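Long-range contacts in hemolysin (Streptococcus suis, PDB 3HVN), which probably lyses host cells by binding cholesterol-containing membranes, changing shape and inserting as an oligomeric pore: residues R276-K281 and A321-G326; L130-P135 and I230-S235; K82-N87 and L193-G198. The protein carries 1 engineered substitution. All blocks are in the same frame, centred on the assembly; numbering follows the deposited sequence.

Contact 1: R276-K281 and A321-G326; sequences RSMFIK and AYIFGG
Ser-277 and Phe-279 form the hydrogen-bonded pairs of this antiparallel ladder, facing Phe-324 and Tyr-322. Each pair is closed by two backbone bonds; Ser-277 N to Phe-324 O and Tyr-322 N to Phe-279 O are both 2.8 Å. The axes lie 4.5 Å apart. Between the pairs, Ile-323 CA makes a CA-H...O contact with Ser-277 O at 3.4 Å.

The aromatic contacts lie on the face of Ser-277, Phe-279, Tyr-322 and Phe-324. Phe-324 has chi1 64°, with CG between its backbone N and carbonyl carbon. This swings the ring across to the other strand, under the CB of Ser-277. That CB stands 3.6 Å from the Phe-324 centroid, 27° off the ring normal, a CH-pi contact. Phe-279 turns a ring edge to Phe-324, with Phe-279 CE1 4.0 Å from Phe-324 CE1.

Met-278 and Ile-323 lie side by side on the other face, with Met-278 CG 3.5 Å from Ile-323 CG2. Ile-280 CG2 touches Ala-321 CB at 3.8 Å. Arg-276 NH2 lies 3.5 Å from Ile-323 CD1, obliquely, and NH1 has a weak hydrogen bond to Gln-229. Ile-323 also lies near the bound hexafluoropropanol.

The backbone fixes the register, while both faces are buried and, Arg-276 apart, largely apolar. In related cytolysins the helices flanking this sheet refold into membrane hairpins. Helix 201-208, which covers Phe-279 and Tyr-322, would then probably come away.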
loop_
_atom_site.group_PDB
_atom_site.type_symbol
_atom_site.label_atom_id
_atom_site.label_comp_id
_atom_site.label_asym_id
_atom_site.label_seq_id
_atom_site.Cartn_x
_atom_site.Cartn_y
_atom_site.Cartn_z
ATOM N N ARG A 276 3.291 16.988 -9.995
ATOM C CA ARG A 276 2.740 15.877 -10.765
ATOM C C ARG A 276 2.161 14.806 -9.851
ATOM O O ARG A 276 2.876 14.228 -9.034
ATOM C CB ARG A 276 3.815 15.250 -11.652
ATOM C CG ARG A 276 4.292 16.127 -12.792
ATOM C CD ARG A 276 5.172 15.340 -13.753
ATOM N NE ARG A 276 4.438 14.273 -14.427
ATOM C CZ ARG A 276 4.389 13.012 -14.005
ATOM N NH1 ARG A 276 5.035 12.652 -12.904
ATOM N NH2 ARG A 276 3.694 12.111 -14.685
ATOM N N SER A 277 0.869 14.532 -9.992
ATOM C CA SER A 277 0.239 13.490 -9.189
ATOM C C SER A 277 0.098 12.203 -9.990
ATOM O O SER A 277 -0.443 12.205 -11.100
ATOM C CB SER A 277 -1.122 13.949 -8.668
ATOM O OG SER A 277 -1.632 13.039 -7.708
ATOM N N MET A 278 0.588 11.106 -9.422
ATOM C CA MET A 278 0.576 9.822 -10.112
ATOM C C MET A 278 0.059 8.705 -9.213
ATOM O O MET A 278 0.780 8.210 -8.349
ATOM C CB MET A 278 1.982 9.484 -10.610
ATOM C CG MET A 278 2.067 8.210 -11.429
ATOM S SD MET A 278 3.758 7.847 -11.935
ATOM C CE MET A 278 4.234 9.413 -12.662
ATOM N N PHE A 279 -1.192 8.308 -9.422
ATOM C CA PHE A 279 -1.779 7.213 -8.658
ATOM C C PHE A 279 -1.563 5.885 -9.375
ATOM O O PHE A 279 -2.201 5.605 -10.388
ATOM C CB PHE A 279 -3.270 7.460 -8.421
ATOM C CG PHE A 279 -3.549 8.593 -7.478
ATOM C CD1 PHE A 279 -3.501 9.905 -7.919
ATOM C CD2 PHE A 279 -3.853 8.349 -6.149
ATOM C CE1 PHE A 279 -3.753 10.951 -7.053
ATOM C CE2 PHE A 279 -4.109 9.391 -5.279
ATOM C CZ PHE A 279 -4.057 10.694 -5.732
ATOM N N ILE A 280 -0.657 5.072 -8.841
ATOM C CA ILE A 280 -0.260 3.836 -9.507
ATOM C C ILE A 280 -0.824 2.596 -8.823
ATOM O O ILE A 280 -0.820 2.490 -7.597
ATOM C CB ILE A 280 1.273 3.712 -9.577
ATOM C CG1 ILE A 280 1.910 5.080 -9.819
ATOM C CG2 ILE A 280 1.676 2.724 -10.660
ATOM C CD1 ILE A 280 3.421 5.052 -9.848
ATOM N N LYS A 281 -1.307 1.657 -9.631
ATOM C CA LYS A 281 -1.808 0.384 -9.126
ATOM C C LYS A 281 -0.878 -0.743 -9.560
ATOM O O LYS A 281 -0.665 -0.955 -10.756
ATOM C CB LYS A 281 -3.231 0.129 -9.632
ATOM C CG LYS A 281 -3.910 -1.095 -9.030
ATOM C CD LYS A 281 -3.487 -2.382 -9.726
ATOM C CE LYS A 281 -4.028 -2.453 -11.142
ATOM N NZ LYS A 281 -3.628 -3.710 -11.829
ATOM N N ALA A 321 -1.473 2.965 -14.097
ATOM C CA ALA A 321 -1.287 4.253 -13.442
ATOM C C ALA A 321 -2.182 5.359 -13.993
ATOM O O ALA A 321 -2.371 5.483 -15.205
ATOM C CB ALA A 321 0.177 4.673 -13.509
ATOM N N TYR A 322 -2.730 6.156 -13.081
ATOM C CA TYR A 322 -3.487 7.349 -13.431
ATOM C C TYR A 322 -2.648 8.567 -13.064
ATOM O O TYR A 322 -2.420 8.840 -11.884
ATOM C CB TYR A 322 -4.816 7.375 -12.673
ATOM C CG TYR A 322 -5.643 8.621 -12.903
ATOM C CD1 TYR A 322 -5.416 9.775 -12.165
ATOM C CD2 TYR A 322 -6.656 8.639 -13.851
ATOM C CE1 TYR A 322 -6.171 10.914 -12.370
ATOM C CE2 TYR A 322 -7.417 9.773 -14.063
ATOM C CZ TYR A 322 -7.171 10.908 -13.319
ATOM O OH TYR A 322 -7.926 12.039 -13.526
ATOM N N ILE A 323 -2.182 9.292 -14.076
ATOM C CA ILE A 323 -1.272 10.409 -13.848
ATOM C C ILE A 323 -1.862 11.736 -14.311
ATOM O O ILE A 323 -2.645 11.781 -15.261
ATOM C CB ILE A 323 0.090 10.178 -14.549
ATOM C CG1 ILE A 323 0.056 10.669 -16.001
ATOM C CG2 ILE A 323 0.482 8.709 -14.487
ATOM C CD1 ILE A 323 0.537 12.097 -16.185
ATOM N N PHE A 324 -1.484 12.814 -13.631
ATOM C CA PHE A 324 -1.851 14.156 -14.074
ATOM C C PHE A 324 -0.896 15.216 -13.529
ATOM O O PHE A 324 -0.473 15.158 -12.372
ATOM C CB PHE A 324 -3.307 14.486 -13.722
ATOM C CG PHE A 324 -3.591 14.523 -12.247
ATOM C CD1 PHE A 324 -3.986 13.378 -11.575
ATOM C CD2 PHE A 324 -3.480 15.707 -11.537
ATOM C CE1 PHE A 324 -4.255 13.413 -10.219
ATOM C CE2 PHE A 324 -3.748 15.747 -10.182
ATOM C CZ PHE A 324 -4.138 14.599 -9.522
ATOM N N GLY A 325 -0.556 16.177 -14.383
ATOM C CA GLY A 325 0.388 17.220 -14.033
ATOM C C GLY A 325 1.717 17.039 -14.740
ATOM O O GLY A 325 2.088 15.924 -15.105
ATOM N N GLY A 326 2.434 18.141 -14.939
ATOM C CA GLY A 326 3.738 18.099 -15.575
ATOM C C GLY A 326 3.667 18.010 -17.086
ATOM O O GLY A 326 3.907 18.994 -17.785
#

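Contact 2: L130-P135 and I230-S235; sequences LSLNLP and IYYTVS
Tyr-232 meets Leu-132 beside the end of the strand that contains Leu-132. The CB of Tyr-232 lies 3.6 Å from Asn-133 O and also touches Leu-132 CD1. Next along the side chain, CG keeps to the same methyl group. The nearest approach is one atom further, with Tyr-232 CD1 3.4 Å from Leu-132 CD1. A chi1 of 64° holds the ring over its own backbone, and that brings CD1 to this methyl. The two side chains cross at a slant. Beyond CD1 the ring leaves segment 130-135 and passes to other neighbours. Val-234 CG2, in its own strand, lies in plane at the ring edge. Leu-162 of helix 151-166 packs on the ring, and the ring of Tyr-274 meets it with the planes about 15° apart. The same helix sets Trp-165 against Leu-132.

Tyr-231 and Tyr-232 both face Tyr-274, which makes a classic beta bulge where the long strand 221-236 turns a corner. Beyond it, residues 232-235 run antiparallel to 130-133. Strand 128-133 is thereby joined to the large antiparallel sheet that includes strand 266-274.

Ser-131 and Ser-235 are a hydrogen-bonded pair, and so are Asn-133 and Thr-233. Ser-235 N gives a nearly straight bond to Ser-131 O, 2.8 Å and 171° at the hydrogen. Ser-235 O accepts Ser-131 N, and Ser-131 OG adds a weak bond of 3.4 Å to the same Ser-235 O. Leu-132 and Val-234 form the non-hydrogen-bonded pair between them, with Leu-132 CD1 4.4 Å from Val-234 CG2. Leu-130 reaches Val-234 CG1 with its CG and rests on Val-154.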
loop_
_atom_site.group_PDB
_atom_site.type_symbol
_atom_site.label_atom_id
_atom_site.label_comp_id
_atom_site.label_asym_id
_atom_site.label_seq_id
_atom_site.Cartn_x
_atom_site.Cartn_y
_atom_site.Cartn_z
ATOM N N LEU A 130 0.396 36.477 -1.155
ATOM C CA LEU A 130 0.748 35.107 -1.513
ATOM C C LEU A 130 2.259 34.927 -1.610
ATOM O O LEU A 130 2.990 35.868 -1.925
ATOM C CB LEU A 130 0.090 34.711 -2.838
ATOM C CG LEU A 130 -1.336 34.158 -2.787
ATOM C CD1 LEU A 130 -2.227 35.007 -1.895
ATOM C CD2 LEU A 130 -1.918 34.048 -4.190
ATOM N N SER A 131 2.718 33.709 -1.340
ATOM C CA SER A 131 4.139 33.388 -1.407
ATOM C C SER A 131 4.370 32.093 -2.179
ATOM O O SER A 131 3.518 31.204 -2.191
ATOM C CB SER A 131 4.730 33.275 -0.001
ATOM O OG SER A 131 4.077 32.264 0.747
ATOM N N LEU A 132 5.529 31.994 -2.822
ATOM C CA LEU A 132 5.866 30.823 -3.623
ATOM C C LEU A 132 6.976 29.998 -2.978
ATOM O O LEU A 132 8.148 30.366 -3.031
ATOM C CB LEU A 132 6.277 31.241 -5.036
ATOM C CG LEU A 132 6.705 30.112 -5.975
ATOM C CD1 LEU A 132 5.655 29.014 -6.005
ATOM C CD2 LEU A 132 6.970 30.645 -7.375
ATOM N N ASN A 133 6.593 28.880 -2.369
ATOM C CA ASN A 133 7.551 27.982 -1.737
ATOM C C ASN A 133 8.033 26.898 -2.695
ATOM O O ASN A 133 7.241 26.308 -3.428
ATOM C CB ASN A 133 6.935 27.340 -0.491
ATOM C CG ASN A 133 7.836 26.290 0.132
ATOM O OD1 ASN A 133 9.061 26.355 0.015
ATOM N ND2 ASN A 133 7.232 25.315 0.802
ATOM N N LEU A 134 9.337 26.643 -2.689
ATOM C CA LEU A 134 9.912 25.589 -3.515
ATOM C C LEU A 134 10.558 24.518 -2.639
ATOM O O LEU A 134 10.970 24.801 -1.514
ATOM C CB LEU A 134 10.923 26.167 -4.510
ATOM C CG LEU A 134 10.334 26.980 -5.668
ATOM C CD1 LEU A 134 9.898 28.364 -5.206
ATOM C CD2 LEU A 134 11.318 27.079 -6.825
ATOM N N PRO A 135 10.646 23.282 -3.155
ATOM C CA PRO A 135 11.151 22.120 -2.415
ATOM C C PRO A 135 12.414 22.423 -1.613
ATOM O O PRO A 135 12.367 22.439 -0.383
ATOM C CB PRO A 135 11.455 21.105 -3.531
ATOM C CG PRO A 135 11.397 21.908 -4.819
ATOM C CD PRO A 135 10.338 22.913 -4.543
ATOM N N ILE A 230 5.797 17.131 -6.092
ATOM C CA ILE A 230 5.527 18.561 -6.022
ATOM C C ILE A 230 6.704 19.382 -6.537
ATOM O O ILE A 230 7.846 19.218 -6.089
ATOM C CB ILE A 230 5.122 19.016 -4.598
ATOM C CG1 ILE A 230 3.912 19.943 -4.669
ATOM C CG2 ILE A 230 6.270 19.709 -3.893
ATOM C CD1 ILE A 230 2.753 19.352 -5.420
ATOM N N TYR A 231 6.409 20.250 -7.501
ATOM C CA TYR A 231 7.394 21.164 -8.059
ATOM C C TYR A 231 7.441 22.442 -7.234
ATOM O O TYR A 231 8.517 22.950 -6.925
ATOM C CB TYR A 231 7.066 21.496 -9.516
ATOM C CG TYR A 231 7.253 20.340 -10.473
ATOM C CD1 TYR A 231 6.169 19.768 -11.122
ATOM C CD2 TYR A 231 8.516 19.823 -10.727
ATOM C CE1 TYR A 231 6.336 18.713 -11.998
ATOM C CE2 TYR A 231 8.693 18.767 -11.601
ATOM C CZ TYR A 231 7.600 18.216 -12.234
ATOM O OH TYR A 231 7.771 17.165 -13.105
ATOM N N TYR A 232 6.268 22.964 -6.884
ATOM C CA TYR A 232 6.207 24.137 -6.015
ATOM C C TYR A 232 4.968 24.138 -5.124
ATOM O O TYR A 232 4.158 23.215 -5.174
ATOM C CB TYR A 232 6.306 25.436 -6.825
ATOM C CG TYR A 232 5.166 25.679 -7.790
ATOM C CD1 TYR A 232 4.041 26.395 -7.399
ATOM C CD2 TYR A 232 5.223 25.210 -9.095
ATOM C CE1 TYR A 232 3.002 26.628 -8.280
ATOM C CE2 TYR A 232 4.187 25.439 -9.982
ATOM C CZ TYR A 232 3.079 26.148 -9.569
ATOM O OH TYR A 232 2.045 26.377 -10.449
ATOM N N THR A 233 4.838 25.174 -4.304
ATOM C CA THR A 233 3.744 25.257 -3.344
ATOM C C THR A 233 3.395 26.708 -3.038
ATOM O O THR A 233 4.194 27.438 -2.453
ATOM C CB THR A 233 4.103 24.548 -2.023
ATOM O OG1 THR A 233 4.617 23.240 -2.302
ATOM C CG2 THR A 233 2.878 24.432 -1.130
ATOM N N VAL A 234 2.198 27.122 -3.436
ATOM C CA VAL A 234 1.739 28.480 -3.174
ATOM C C VAL A 234 1.118 28.583 -1.786
ATOM O O VAL A 234 0.212 27.821 -1.439
ATOM C CB VAL A 234 0.716 28.948 -4.223
ATOM C CG1 VAL A 234 0.305 30.387 -3.950
ATOM C CG2 VAL A 234 1.294 28.810 -5.624
ATOM N N SER A 235 1.615 29.530 -0.997
ATOM C CA SER A 235 1.124 29.740 0.359
ATOM C C SER A 235 0.412 31.082 0.478
ATOM O O SER A 235 0.780 32.052 -0.184
ATOM C CB SER A 235 2.278 29.671 1.362
ATOM O OG SER A 235 2.992 28.454 1.236
#

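Contact 3: K82-N87 and L193-G198; sequences KNITNN and LKTKFG
This is a small helix-on-strand contact near the surface, where the last turn of helix 190-196 lies against the long strand 73-88. Only 233 Å² is buried between the two segments. Ile-84 and Asn-86, two residues apart on the strand, point their side chains at the helix, and Thr-195 points back between them. Ile-84 and Thr-195 reach each other tip to tip, with Ile-84 CG2 3.8 Å from Thr-195 CB. The other branch of Ile-84 goes further, and its CD1 comes to 4.2 Å from Lys-196 CB, the two side chains crossing at about a right angle.

Chi1 of -63° sets Thr-195 OG1 beside the backbone N and leaves CG2 anti to it, against Asn-86 CB at 3.6 Å. Asn-86 ND2 gives a weak hydrogen bond of 3.0 Å to Thr-195 O, a carbonyl in the last turn of the helix. The hydroxyl of Thr-195 turns to Ser-191 O in its own helix.

Strand 376-401 pairs with strand 73-88 and meets Thr-195 through Ser-380, and a weak hydrogen bond joins Thr-195 OG1 and Ser-378 OG. Leu-193 and Phe-197, which point away from strand 73-88, pack on Thr-185 of strand 179-186. The helix therefore lies between two sheets.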
loop_
_atom_site.group_PDB
_atom_site.type_symbol
_atom_site.label_atom_id
_atom_site.label_comp_id
_atom_site.label_asym_id
_atom_site.label_seq_id
_atom_site.Cartn_x
_atom_site.Cartn_y
_atom_site.Cartn_z
ATOM N N LYS A 82 -9.583 -5.703 10.203
ATOM C CA LYS A 82 -8.797 -4.578 10.696
ATOM C C LYS A 82 -9.530 -3.254 10.513
ATOM O O LYS A 82 -10.615 -3.207 9.930
ATOM C CB LYS A 82 -7.438 -4.520 9.996
ATOM C CG LYS A 82 -6.427 -5.534 10.501
ATOM C CD LYS A 82 -5.049 -5.268 9.916
ATOM C CE LYS A 82 -3.985 -6.118 10.589
ATOM N NZ LYS A 82 -2.624 -5.834 10.055
ATOM N N ASN A 83 -8.929 -2.179 11.012
ATOM C CA ASN A 83 -9.508 -0.846 10.889
ATOM C C ASN A 83 -8.477 0.186 10.450
ATOM O O ASN A 83 -7.369 0.237 10.984
ATOM C CB ASN A 83 -10.138 -0.413 12.213
ATOM C CG ASN A 83 -10.641 1.018 12.176
ATOM O OD1 ASN A 83 -11.445 1.384 11.319
ATOM N ND2 ASN A 83 -10.171 1.835 13.111
ATOM N N ILE A 84 -8.847 1.010 9.474
ATOM C CA ILE A 84 -7.970 2.079 9.011
ATOM C C ILE A 84 -8.554 3.450 9.346
ATOM O O ILE A 84 -9.753 3.691 9.177
ATOM C CB ILE A 84 -7.683 1.981 7.497
ATOM C CG1 ILE A 84 -6.566 2.950 7.104
ATOM C CG2 ILE A 84 -8.942 2.256 6.688
ATOM C CD1 ILE A 84 -6.206 2.907 5.636
ATOM N N THR A 85 -7.691 4.337 9.829
ATOM C CA THR A 85 -8.094 5.675 10.238
ATOM C C THR A 85 -7.215 6.720 9.564
ATOM O O THR A 85 -6.006 6.532 9.437
ATOM C CB THR A 85 -7.982 5.843 11.766
ATOM O OG1 THR A 85 -8.912 4.969 12.416
ATOM C CG2 THR A 85 -8.269 7.281 12.173
ATOM N N ASN A 86 -7.824 7.820 9.132
ATOM C CA ASN A 86 -7.067 8.901 8.512
ATOM C C ASN A 86 -7.590 10.282 8.892
ATOM O O ASN A 86 -8.711 10.654 8.543
ATOM C CB ASN A 86 -7.042 8.745 6.990
ATOM C CG ASN A 86 -5.952 9.574 6.339
ATOM O OD1 ASN A 86 -4.918 9.849 6.948
ATOM N ND2 ASN A 86 -6.176 9.975 5.093
ATOM N N ASN A 87 -6.766 11.036 9.609
ATOM C CA ASN A 87 -7.114 12.388 10.023
ATOM C C ASN A 87 -6.102 13.376 9.461
ATOM O O ASN A 87 -4.967 13.444 9.932
ATOM C CB ASN A 87 -7.145 12.475 11.550
ATOM C CG ASN A 87 -7.925 13.671 12.052
ATOM O OD1 ASN A 87 -8.151 14.635 11.321
ATOM N ND2 ASN A 87 -8.343 13.614 13.311
ATOM N N LEU A 193 -9.363 2.174 0.953
ATOM C CA LEU A 193 -8.654 3.005 -0.012
ATOM C C LEU A 193 -9.250 4.409 -0.003
ATOM O O LEU A 193 -8.529 5.408 -0.094
ATOM C CB LEU A 193 -8.736 2.400 -1.412
ATOM C CG LEU A 193 -7.996 1.077 -1.602
ATOM C CD1 LEU A 193 -8.297 0.486 -2.967
ATOM C CD2 LEU A 193 -6.498 1.267 -1.411
ATOM N N LYS A 194 -10.574 4.473 0.116
ATOM C CA LYS A 194 -11.293 5.738 0.212
ATOM C C LYS A 194 -10.861 6.503 1.454
ATOM O O LYS A 194 -11.000 7.727 1.526
ATOM C CB LYS A 194 -12.801 5.498 0.255
ATOM C CG LYS A 194 -13.413 5.099 -1.076
ATOM C CD LYS A 194 -13.960 6.300 -1.825
ATOM C CE LYS A 194 -15.170 6.874 -1.108
ATOM N NZ LYS A 194 -15.910 7.846 -1.957
ATOM N N THR A 195 -10.339 5.771 2.433
ATOM C CA THR A 195 -9.825 6.382 3.649
ATOM C C THR A 195 -8.362 6.761 3.469
ATOM O O THR A 195 -7.914 7.798 3.957
ATOM C CB THR A 195 -9.965 5.440 4.856
ATOM O OG1 THR A 195 -11.351 5.182 5.102
ATOM C CG2 THR A 195 -9.345 6.064 6.101
ATOM N N LYS A 196 -7.624 5.915 2.757
ATOM C CA LYS A 196 -6.204 6.150 2.527
ATOM C C LYS A 196 -5.964 7.305 1.556
ATOM O O LYS A 196 -4.910 7.941 1.596
ATOM C CB LYS A 196 -5.528 4.881 2.006
ATOM C CG LYS A 196 -4.021 5.002 1.834
ATOM C CD LYS A 196 -3.313 5.116 3.175
ATOM C CE LYS A 196 -1.802 5.128 2.999
ATOM N NZ LYS A 196 -1.085 5.135 4.304
ATOM N N PHE A 197 -6.938 7.578 0.691
ATOM C CA PHE A 197 -6.781 8.623 -0.317
ATOM C C PHE A 197 -7.933 9.625 -0.347
ATOM O O PHE A 197 -7.744 10.789 -0.713
ATOM C CB PHE A 197 -6.587 8.004 -1.702
ATOM C CG PHE A 197 -5.435 7.047 -1.777
ATOM C CD1 PHE A 197 -5.642 5.684 -1.651
ATOM C CD2 PHE A 197 -4.143 7.510 -1.959
ATOM C CE1 PHE A 197 -4.583 4.801 -1.714
ATOM C CE2 PHE A 197 -3.080 6.630 -2.024
ATOM C CZ PHE A 197 -3.300 5.275 -1.900
ATOM N N GLY A 198 -9.122 9.174 0.037
ATOM C CA GLY A 198 -10.278 10.048 0.064
ATOM C C GLY A 198 -11.413 9.536 -0.796
ATOM O O GLY A 198 -11.471 8.354 -1.134
#

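Contacts 1 and 2 belong to one large antiparallel sheet, with centres about 20 Å apart. Strand 221-236 of contact 2 is the neighbour of strand 276-284 of contact 1, and Arg-276 packs on Tyr-231 between them. Contact 3 lies about 20 Å from contact 1 and about 27 Å from contact 2, centre to centre. Its strand belongs to a separate, mixed sheet, but Phe-197 touches Phe-279 of contact 1. Along the chain contacts 2 and 3 alternate their segments, and both close before contact 1 opens. In sequence, helix 190-196 comes between strands 179-186 and 221-236. If such helices refold into membrane hairpins, as in related cytolysins, contact 3 would probably have to open.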